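Local structure of heme peroxidase (Bacteroides thetaiotaomicron, 2GVK) at residues A51-R54 and S55-R59; C121-F124 and A125-D129; I175-E178 and D179-F182; S271-R274 and R275-E278. The protein probably uses a bound heme to oxidise dyes and other substrates with hydrogen peroxide, as a member of the dye-decolorizing peroxidase family. One frame throughout, in Å; residues are numbered along the deposited sequence.

Contacts 1 and 2 lie on two helices, 38-59 and 118-131, that pack directly on each other through apolar side chains and one salt bridge. The residues that touch in contact 2 are all buried and largely apolar, while contact 1 is only partly buried. Both meet neighbouring subunits: contact 1 mainly through polar and charged side chains toward the second, contact 2 through F122, E123 and D129 toward the third. Contacts 3 and 4 lie in the C-terminal half of the protein, with centres about 20 Å apart, and no other chain of the assembly touches them. Contact 3 is a partly exposed turn bridged by water; contact 4 is a helix with one flank in the protein and charged side chains on the other.

Contact 1 of 4, residues A51-R54 and S55-R59; sequences AMIR and SMRNR
I53 and R57 lie side by side, one helical turn apart and pointing the same way. R57 begins with CB and CG against I53 O, CG at 3.5 Å. CG stands anti to the carbonyl carbon (chi1 -71°), and the chain then runs extended to NE, which carries CD past I53 CG2 and lays the guanidinium over that methyl. CG2 sits 3.6 Å from the guanidinium plane, over its centre, with NE also 3.6 Å from CG2. At the tip, NE is hydrogen-bonded to F65 O beyond the helix, a bond that should help hold the group in this orientation. Beneath this runs regular alpha-helix, the last turns of helix 38-59 in the N-terminal half of the dye-decolorizing peroxidase fold: R57 N gives I53 O a bond of 3.0 Å, and N58 N gives R54 O one of 2.9 Å. A leucine in place of R57 would probably leave F65 O without this donor and I53 CG2 without its flat cover. S55 N bonds to A51 O, while S55 OG goes to D219 of the second subunit. A51 N lies 3.5 Å above the R54 guanidinium plane, toward its rim, and R54 NH1 is salt-bridged to D166 of that neighbouring subunit.

Contact 2 of 4, residues C121-F124 and A125-D129; sequences CFEF and ASILD. With EDO (1,2-ethanediol), chain J.
F124 and L128 meet across one turn of helix 118-131, in the ferredoxin-like N-terminal half of the dye-decolorizing peroxidase fold, with strand 109-115 on one side and helix 38-59 on another. L128 CD1 comes up at the ring edge of F124, near its plane, 3.8 Å from F124 CD1. The ring points there because its CG is anti to the backbone N (chi1 -163°), and its CD2-CE2 side packs on the selenomethionines M52 and M56 of helix 38-59, while the ring also meets F65. An alanine at F124 would probably open a gap between L128 and these selenomethionines. S126 CB lies over one face of the F122 ring, 4.1 Å from CZ and toward the rim; F145 and Y147 of the third subunit also meet that ring.

Backbone hydrogen bonds follow the i to i+4 pattern. S126 N reaches F122 O at 2.8 Å, I127 N reaches E123 O at 3.2 Å, and L128 N reaches F124 O at 3.1 Å.

Among the side-chain polar groups, E123 OE2 forms a salt bridge with R59 of helix 38-59 and OE1 a hydrogen bond with the Y147 hydroxyl of the third subunit. D129 OD1 accepts a bond of 2.6 Å from O2 of an ethanediol, probably from the crystallisation liquor, which also bonds to S255 O of the third subunit. In the conformer modelled here, S126 OG, turned between its own backbone N and carbonyl carbon (chi1 74°), donates to E123 O at 2.7 Å, so that oxygen takes two donors, OG arriving on the same face of the carbonyl plane as I127 N.

Contact 3 of 4, residues I175-E178 and D179-F182; sequences IGEE and DADF
D179 N closes a tight turn onto G176 O at 3.1 Å, meeting the oxygen from above the carbonyl plane, 36° out of it. A second closure follows at once, F182 N to D179 O at 2.9 Å, so the chain makes two successive i to i+3 turns, with short 3-10 pieces at 177-178 and 180-181. Near their junction, one water accepts from A180 N and gives a weak bond to E177 O.

Among the side chains, I175 and D179 lie side by side and point the same way, with I175 CG2 3.8 Å from D179 CB. The other branch of I175 runs toward F182, where I175 CD1 lies a loose 4.4 Å from F182 CB. E177 folds back over the turn: its chain bends at chi2 (-58°), which sets OE1 3.6 Å from the A180 methyl. OE2 of the same carboxylate accepts a hydrogen bond from a water that also donates to A180 O, so this exposed side chain is tied to the second turn through solvent. E178 curls the other way, OE2 accepting from G176 N at 2.9 Å from above the carboxylate plane. D179 OD1 lies in the plane of the F182 ring, at its edge, while OD2 accepts from K87 N.

These two consecutive turns form part of the connection from helix 169-173 to strand 186-195. I175 shares backbone hydrogen bonds with G184 and G185, I175 and D179 both rest on Y187 of the strand, and P86 backs D179 and F182.

Contact 4 of 4, residues S271-R274 and R275-E278; sequences STTR and RMLE
R274 and E278, one helical turn apart, bring opposite charges together: in the R274 conformer given, R274 NE and E278 OE2 form a long salt bridge of 3.7 Å. The side chains cross at a slant, with guanidinium and carboxylate planes 90° apart, so the two groups do not pair flat against each other. R274 is extended from CG to NE, with CG anti to the backbone N (chi1 -171°), whereas E278 leans back over the preceding turn, its CG 3.4 Å from R274 O. The same carbonyl oxygen accepts from E278 N at 2.8 Å, which ties the two residues together at the backbone as well. On the buried flank, T273 and M276 run alongside each other, T273 CG2 approaching M276 CE at 4.2 Å in the M276 conformer given, and L277 CG sits 3.4 Å from T273 O.

Below these side chains the main chain sets the spacing: the amides of R275, M276 and L277 each bond to the carbonyl four residues back, L277 N to T273 O at 2.9 Å. Farther out, R274 NH1 is hydrogen-bonded to S93 O, which gives this conformer a second tie, and S271 OG bonds to T269 OG1 just before the segment. T273 and L277 press on F189 of strand 186-195, and M276 on F263 of strand 258-267: an amphipathic helix laid against an antiparallel beta-sheet, as in the ferredoxin-like halves of dye-decolorizing peroxidases.

Contact 1 of 4, residues A51-R54 and S55-R59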
loop_
_atom_site.group_PDB
_atom_site.type_symbol
_atom_site.label_atom_id
_atom_site.label_comp_id
_atom_site.label_asym_id
_atom_site.label_seq_id
_atom_site.Cartn_x
_atom_site.Cartn_y
_atom_site.Cartn_z
ATOM N N ALA A 51 -0.814 14.769 24.045
ATOM C CA ALA A 51 -2.219 14.459 23.708
ATOM C C ALA A 51 -2.531 14.743 22.224
ATOM O O ALA A 51 -3.261 13.992 21.573
ATOM C CB ALA A 51 -3.161 15.255 24.594
HETATM N N MSE A 52 -2.001 15.849 21.705
HETATM C CA MSE A 52 -2.208 16.195 20.308
HETATM C C MSE A 52 -1.559 15.141 19.397
HETATM O O MSE A 52 -2.129 14.760 18.373
HETATM C CB MSE A 52 -1.640 17.567 20.009
HETATM C CG MSE A 52 -2.404 18.717 20.682
HETATM SE SE MSE A 52 -1.514 20.432 20.409
HETATM C CE MSE A 52 -1.666 20.503 18.424
ATOM N N ILE A 53 -0.368 14.669 19.785
ATOM C CA ILE A 53 0.304 13.613 19.049
ATOM C C ILE A 53 -0.471 12.308 19.169
ATOM O O ILE A 53 -0.664 11.601 18.160
ATOM C CB ILE A 53 1.766 13.430 19.528
ATOM C CG1 ILE A 53 2.568 14.703 19.223
ATOM C CG2 ILE A 53 2.401 12.194 18.884
ATOM C CD1 ILE A 53 3.917 14.765 19.902
ATOM N N ARG A 54 -0.958 11.994 20.377
ATOM C CA ARG A 54 -1.770 10.775 20.576
ATOM C C ARG A 54 -2.977 10.779 19.667
ATOM O O ARG A 54 -3.345 9.764 19.127
ATOM C CB ARG A 54 -2.238 10.648 22.030
ATOM C CG ARG A 54 -1.263 10.003 22.951
ATOM C CD ARG A 54 -1.940 9.586 24.270
ATOM N NE ARG A 54 -2.267 10.743 25.109
ATOM C CZ ARG A 54 -1.378 11.417 25.849
ATOM N NH1 ARG A 54 -0.106 11.045 25.877
ATOM N NH2 ARG A 54 -1.764 12.458 26.573
ATOM N N SER A 55 -3.635 11.928 19.572
ATOM C CA SER A 55 -4.815 12.062 18.738
ATOM C C SER A 55 -4.498 11.727 17.273
ATOM O O SER A 55 -5.164 10.870 16.650
ATOM C CB SER A 55 -5.387 13.475 18.860
ATOM O OG SER A 55 -6.504 13.649 18.005
HETATM N N MSE A 56 -3.433 12.317 16.748
HETATM C CA MSE A 56 -3.045 12.079 15.364
HETATM C C MSE A 56 -2.725 10.618 15.117
HETATM O O MSE A 56 -3.107 10.067 14.100
HETATM C CB MSE A 56 -1.841 12.908 14.984
HETATM C CG MSE A 56 -2.041 14.370 15.068
HETATM SE SE MSE A 56 -3.484 15.041 13.932
HETATM C CE MSE A 56 -2.950 14.328 12.330
ATOM N N ARG A 57 -1.972 10.007 16.032
ATOM C CA ARG A 57 -1.537 8.613 15.855
ATOM C C ARG A 57 -2.678 7.624 16.062
ATOM O O ARG A 57 -2.704 6.570 15.440
ATOM C CB ARG A 57 -0.381 8.308 16.771
ATOM C CG ARG A 57 0.887 8.988 16.339
ATOM C CD ARG A 57 2.028 8.592 17.158
ATOM N NE ARG A 57 3.184 9.338 16.784
ATOM C CZ ARG A 57 4.318 9.397 17.487
ATOM N NH1 ARG A 57 4.451 8.699 18.606
ATOM N NH2 ARG A 57 5.331 10.155 17.048
ATOM N N ASN A 58 -3.636 7.982 16.903
ATOM C CA ASN A 58 -4.824 7.172 17.101
ATOM C C ASN A 58 -5.709 7.211 15.847
ATOM O O ASN A 58 -6.188 6.206 15.390
ATOM C CB ASN A 58 -5.599 7.684 18.323
ATOM C CG ASN A 58 -6.862 6.938 18.558
ATOM O OD1 ASN A 58 -6.878 5.726 18.525
ATOM N ND2 ASN A 58 -7.961 7.675 18.839
ATOM N N ARG A 59 -5.849 8.403 15.264
ATOM C CA ARG A 59 -6.699 8.591 14.098
ATOM C C ARG A 59 -6.067 8.027 12.824
ATOM O O ARG A 59 -6.758 7.492 11.977
ATOM C CB ARG A 59 -6.998 10.076 13.906
ATOM C CG ARG A 59 -7.821 10.703 15.016
ATOM C CD ARG A 59 -7.865 12.223 14.877
ATOM N NE ARG A 59 -8.553 12.635 13.648
ATOM C CZ ARG A 59 -8.546 13.878 13.143
ATOM N NH1 ARG A 59 -7.856 14.838 13.729
ATOM N NH2 ARG A 59 -9.214 14.142 12.029
#

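Contact 2 of 4, residues C121-F124 and A125-D129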
loop_
_atom_site.group_PDB
_atom_site.type_symbol
_atom_site.label_atom_id
_atom_site.label_comp_id
_atom_site.label_asym_id
_atom_site.label_seq_id
_atom_site.Cartn_x
_atom_site.Cartn_y
_atom_site.Cartn_z
ATOM N N CYS A 121 -0.039 17.238 8.729
ATOM C CA CYS A 121 0.840 18.277 9.266
ATOM C C CYS A 121 0.066 19.555 9.386
ATOM O O CYS A 121 0.153 20.252 10.403
ATOM C CB CYS A 121 2.058 18.484 8.380
ATOM S SG CYS A 121 3.121 16.978 8.203
ATOM N N PHE A 122 -0.706 19.879 8.355
ATOM C CA PHE A 122 -1.549 21.074 8.389
ATOM C C PHE A 122 -2.511 21.026 9.556
ATOM O O PHE A 122 -2.676 21.996 10.256
ATOM C CB PHE A 122 -2.348 21.246 7.074
ATOM C CG PHE A 122 -3.516 22.160 7.208
ATOM C CD1 PHE A 122 -3.337 23.526 7.230
ATOM C CD2 PHE A 122 -4.803 21.654 7.411
ATOM C CE1 PHE A 122 -4.403 24.367 7.423
ATOM C CE2 PHE A 122 -5.885 22.504 7.574
ATOM C CZ PHE A 122 -5.677 23.861 7.609
ATOM N N GLU A 123 -3.141 19.890 9.765
ATOM C CA GLU A 123 -4.124 19.758 10.833
ATOM C C GLU A 123 -3.499 20.140 12.190
ATOM O O GLU A 123 -4.033 20.979 12.935
ATOM C CB GLU A 123 -4.661 18.313 10.868
ATOM C CG GLU A 123 -5.560 17.989 12.053
ATOM C CD GLU A 123 -6.951 18.457 11.860
ATOM O OE1 GLU A 123 -7.162 19.383 11.035
ATOM O OE2 GLU A 123 -7.866 17.855 12.479
ATOM N N PHE A 124 -2.375 19.533 12.493
ATOM C CA PHE A 124 -1.672 19.780 13.738
ATOM C C PHE A 124 -1.260 21.255 13.840
ATOM O O PHE A 124 -1.484 21.905 14.851
ATOM C CB PHE A 124 -0.435 18.874 13.806
ATOM C CG PHE A 124 0.160 18.736 15.204
ATOM C CD1 PHE A 124 1.053 19.668 15.676
ATOM C CD2 PHE A 124 -0.179 17.643 16.030
ATOM C CE1 PHE A 124 1.631 19.524 16.927
ATOM C CE2 PHE A 124 0.389 17.497 17.255
ATOM C CZ PHE A 124 1.310 18.428 17.710
ATOM N N ALA A 125 -0.685 21.779 12.766
ATOM C CA ALA A 125 -0.242 23.144 12.756
ATOM C C ALA A 125 -1.397 24.142 12.953
ATOM O O ALA A 125 -1.217 25.165 13.589
ATOM C CB ALA A 125 0.524 23.445 11.459
ATOM N N SER A 126 -2.575 23.832 12.412
ATOM C CA SER A 126 -3.718 24.716 12.546
ATOM C C SER A 126 -4.175 24.781 14.009
ATOM O O SER A 126 -4.585 25.833 14.490
ATOM C CB SER A 126 -4.874 24.277 11.619
ATOM O OG SER A 126 -5.532 23.122 12.106
ATOM N N ILE A 127 -4.078 23.663 14.711
ATOM C CA ILE A 127 -4.464 23.634 16.108
ATOM C C ILE A 127 -3.452 24.447 16.944
ATOM O O ILE A 127 -3.846 25.200 17.822
ATOM C CB ILE A 127 -4.622 22.198 16.610
ATOM C CG1 ILE A 127 -5.829 21.536 15.895
ATOM C CG2 ILE A 127 -4.822 22.179 18.111
ATOM C CD1 ILE A 127 -5.844 20.046 15.962
ATOM N N LEU A 128 -2.162 24.355 16.592
ATOM C CA LEU A 128 -1.123 25.194 17.241
ATOM C C LEU A 128 -1.429 26.681 17.021
ATOM O O LEU A 128 -1.333 27.487 17.941
ATOM C CB LEU A 128 0.274 24.871 16.690
ATOM C CG LEU A 128 0.836 23.501 17.008
ATOM C CD1 LEU A 128 2.156 23.296 16.259
ATOM C CD2 LEU A 128 1.033 23.317 18.502
ATOM N N ASP A 129 -1.823 27.026 15.791
ATOM C CA ASP A 129 -2.181 28.412 15.451
ATOM C C ASP A 129 -3.297 28.908 16.371
ATOM O O ASP A 129 -3.215 29.999 16.941
ATOM C CB ASP A 129 -2.613 28.481 13.974
ATOM C CG ASP A 129 -3.075 29.890 13.544
ATOM O OD1 ASP A 129 -2.447 30.908 13.959
ATOM O OD2 ASP A 129 -4.038 29.967 12.720
HETATM C C1 EDO J . -1.346 34.724 13.971
HETATM O O1 EDO J . -0.009 34.832 13.457
HETATM C C2 EDO J . -2.178 33.920 13.000
HETATM O O2 EDO J . -3.307 33.334 13.639
#

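Contact 3 of 4, residues I175-E178 and D179-F182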
loop_
_atom_site.group_PDB
_atom_site.type_symbol
_atom_site.label_atom_id
_atom_site.label_comp_id
_atom_site.label_asym_id
_atom_site.label_seq_id
_atom_site.Cartn_x
_atom_site.Cartn_y
_atom_site.Cartn_z
ATOM N N ILE A 175 20.225 13.878 25.295
ATOM C CA ILE A 175 20.989 14.191 26.504
ATOM C C ILE A 175 20.897 13.054 27.502
ATOM O O ILE A 175 19.798 12.533 27.785
ATOM C CB ILE A 175 20.459 15.476 27.159
ATOM C CG1 ILE A 175 20.627 16.672 26.220
ATOM C CG2 ILE A 175 21.177 15.749 28.497
ATOM C CD1 ILE A 175 19.864 17.927 26.676
ATOM N N GLY A 176 22.049 12.668 28.054
ATOM C CA GLY A 176 22.108 11.638 29.076
ATOM C C GLY A 176 22.469 12.163 30.459
ATOM O O GLY A 176 22.221 13.330 30.805
ATOM N N GLU A 177 23.084 11.310 31.248
ATOM C CA GLU A 177 23.293 11.619 32.641
ATOM C C GLU A 177 24.389 12.687 32.886
ATOM O O GLU A 177 24.521 13.183 34.001
ATOM C CB GLU A 177 23.557 10.337 33.422
ATOM C CG GLU A 177 22.274 9.434 33.500
ATOM C CD GLU A 177 21.061 10.161 34.169
ATOM O OE1 GLU A 177 21.091 10.352 35.408
ATOM O OE2 GLU A 177 20.082 10.489 33.461
ATOM N N GLU A 178 25.097 13.084 31.821
ATOM C CA GLU A 178 26.041 14.205 31.888
ATOM C C GLU A 178 25.325 15.554 32.204
ATOM O O GLU A 178 25.969 16.529 32.580
ATOM C CB GLU A 178 26.838 14.320 30.582
ATOM C CG GLU A 178 26.024 14.856 29.364
ATOM C CD GLU A 178 25.188 13.773 28.660
ATOM O OE1 GLU A 178 25.213 12.602 29.109
ATOM O OE2 GLU A 178 24.547 14.099 27.607
ATOM N N ASP A 179 24.004 15.601 31.975
ATOM C CA ASP A 179 23.180 16.737 32.376
ATOM C C ASP A 179 21.832 16.165 32.857
ATOM O O ASP A 179 20.801 16.326 32.215
ATOM C CB ASP A 179 23.001 17.713 31.200
ATOM C CG ASP A 179 22.395 19.085 31.624
ATOM O OD1 ASP A 179 22.145 19.313 32.833
ATOM O OD2 ASP A 179 22.207 19.939 30.727
ATOM N N ALA A 180 21.877 15.483 34.003
ATOM C CA ALA A 180 20.767 14.634 34.450
ATOM C C ALA A 180 19.423 15.337 34.563
ATOM O O ALA A 180 18.385 14.713 34.333
ATOM C CB ALA A 180 21.124 13.969 35.783
ATOM N N ASP A 181 19.413 16.620 34.912
ATOM C CA ASP A 181 18.139 17.328 35.081
ATOM C C ASP A 181 17.402 17.461 33.746
ATOM O O ASP A 181 16.221 17.751 33.712
ATOM C CB ASP A 181 18.348 18.719 35.681
ATOM C CG ASP A 181 18.900 18.673 37.126
ATOM O OD1 ASP A 181 18.957 17.575 37.728
ATOM O OD2 ASP A 181 19.312 19.741 37.634
ATOM N N PHE A 182 18.114 17.248 32.650
ATOM C CA PHE A 182 17.522 17.407 31.313
ATOM C C PHE A 182 17.716 16.194 30.436
ATOM O O PHE A 182 17.474 16.250 29.232
ATOM C CB PHE A 182 18.081 18.659 30.645
ATOM C CG PHE A 182 17.766 19.918 31.398
ATOM C CD1 PHE A 182 16.482 20.453 31.351
ATOM C CD2 PHE A 182 18.672 20.447 32.286
ATOM C CE1 PHE A 182 16.149 21.535 32.116
ATOM C CE2 PHE A 182 18.347 21.533 33.053
ATOM C CZ PHE A 182 17.074 22.083 32.968
HETATM O O HOH W 1 18.054 11.943 34.656
HETATM O O HOH W 2 24.224 15.986 35.738
#

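Contact 4 of 4, residues S271-R274 and R275-E278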
loop_
_atom_site.group_PDB
_atom_site.type_symbol
_atom_site.label_atom_id
_atom_site.label_comp_id
_atom_site.label_asym_id
_atom_site.label_seq_id
_atom_site.Cartn_x
_atom_site.Cartn_y
_atom_site.Cartn_z
ATOM N N SER A 271 27.758 20.902 21.339
ATOM C CA SER A 271 29.190 21.028 21.042
ATOM C C SER A 271 29.579 20.257 19.766
ATOM O O SER A 271 30.441 20.684 19.030
ATOM C CB SER A 271 30.051 20.577 22.250
ATOM O OG SER A 271 29.917 19.201 22.527
ATOM N N THR A 272 28.910 19.157 19.494
ATOM C CA THR A 272 29.197 18.394 18.285
ATOM C C THR A 272 28.740 19.165 17.054
ATOM O O THR A 272 29.483 19.305 16.063
ATOM C CB THR A 272 28.536 17.013 18.334
ATOM O OG1 THR A 272 29.161 16.223 19.365
ATOM C CG2 THR A 272 28.676 16.285 17.009
ATOM N N THR A 273 27.518 19.662 17.112
ATOM C CA THR A 273 26.973 20.445 16.018
ATOM C C THR A 273 27.832 21.678 15.777
ATOM O O THR A 273 28.162 22.001 14.633
ATOM C CB THR A 273 25.526 20.883 16.317
ATOM O OG1 THR A 273 24.775 19.744 16.745
ATOM C CG2 THR A 273 24.878 21.508 15.069
ATOM N N ARG A 274 28.255 22.316 16.852
ATOM C CA ARG A 274 29.038 23.527 16.718
ATOM C C ARG A 274 30.409 23.223 16.118
ATOM O O ARG A 274 30.879 23.959 15.270
ATOM C CB ARG A 274 29.185 24.283 18.043
ATOM C CG ARG A 274 29.821 25.659 17.815
ATOM C CD ARG A 274 29.933 26.523 19.043
ATOM N NE ARG A 274 30.827 27.657 18.758
ATOM C CZ ARG A 274 30.465 28.777 18.118
ATOM N NH1 ARG A 274 29.206 28.980 17.762
ATOM N NH2 ARG A 274 31.371 29.722 17.883
ATOM N N ARG A 275 31.000 22.089 16.483
ATOM C CA ARG A 275 32.286 21.702 15.906
ATOM C C ARG A 275 32.165 21.425 14.406
ATOM O O ARG A 275 33.043 21.791 13.623
ATOM C CB ARG A 275 32.861 20.481 16.627
ATOM C CG ARG A 275 34.128 19.919 15.989
ATOM C CD ARG A 275 35.180 19.454 16.988
ATOM N NE ARG A 275 35.541 20.498 17.939
ATOM C CZ ARG A 275 36.518 20.385 18.830
ATOM N NH1 ARG A 275 37.232 19.270 18.896
ATOM N NH2 ARG A 275 36.783 21.385 19.662
HETATM N N MSE A 276 31.067 20.780 14.020
HETATM C CA MSE A 276 30.740 20.538 12.615
HETATM C C MSE A 276 30.658 21.874 11.866
HETATM O O MSE A 276 31.241 22.043 10.800
HETATM C CB MSE A 276 29.408 19.787 12.520
HETATM C CG MSE A 276 28.959 19.472 11.124
HETATM SE SE MSE A 276 27.089 18.918 11.074
HETATM C CE MSE A 276 26.258 20.711 11.232
ATOM N N LEU A 277 29.933 22.828 12.451
ATOM C CA LEU A 277 29.795 24.142 11.854
ATOM C C LEU A 277 31.143 24.857 11.740
ATOM O O LEU A 277 31.398 25.542 10.749
ATOM C CB LEU A 277 28.816 24.998 12.653
ATOM C CG LEU A 277 27.360 24.556 12.609
ATOM C CD1 LEU A 277 26.564 25.274 13.685
ATOM C CD2 LEU A 277 26.753 24.809 11.253
ATOM N N GLU A 278 31.978 24.745 12.768
ATOM C CA GLU A 278 33.348 25.320 12.691
ATOM C C GLU A 278 34.111 24.703 11.506
ATOM O O GLU A 278 34.729 25.424 10.706
ATOM C CB GLU A 278 34.108 25.082 13.971
ATOM C CG GLU A 278 33.636 25.920 15.152
ATOM C CD GLU A 278 34.347 25.534 16.465
ATOM O OE1 GLU A 278 35.217 24.622 16.439
ATOM O OE2 GLU A 278 34.017 26.125 17.527
#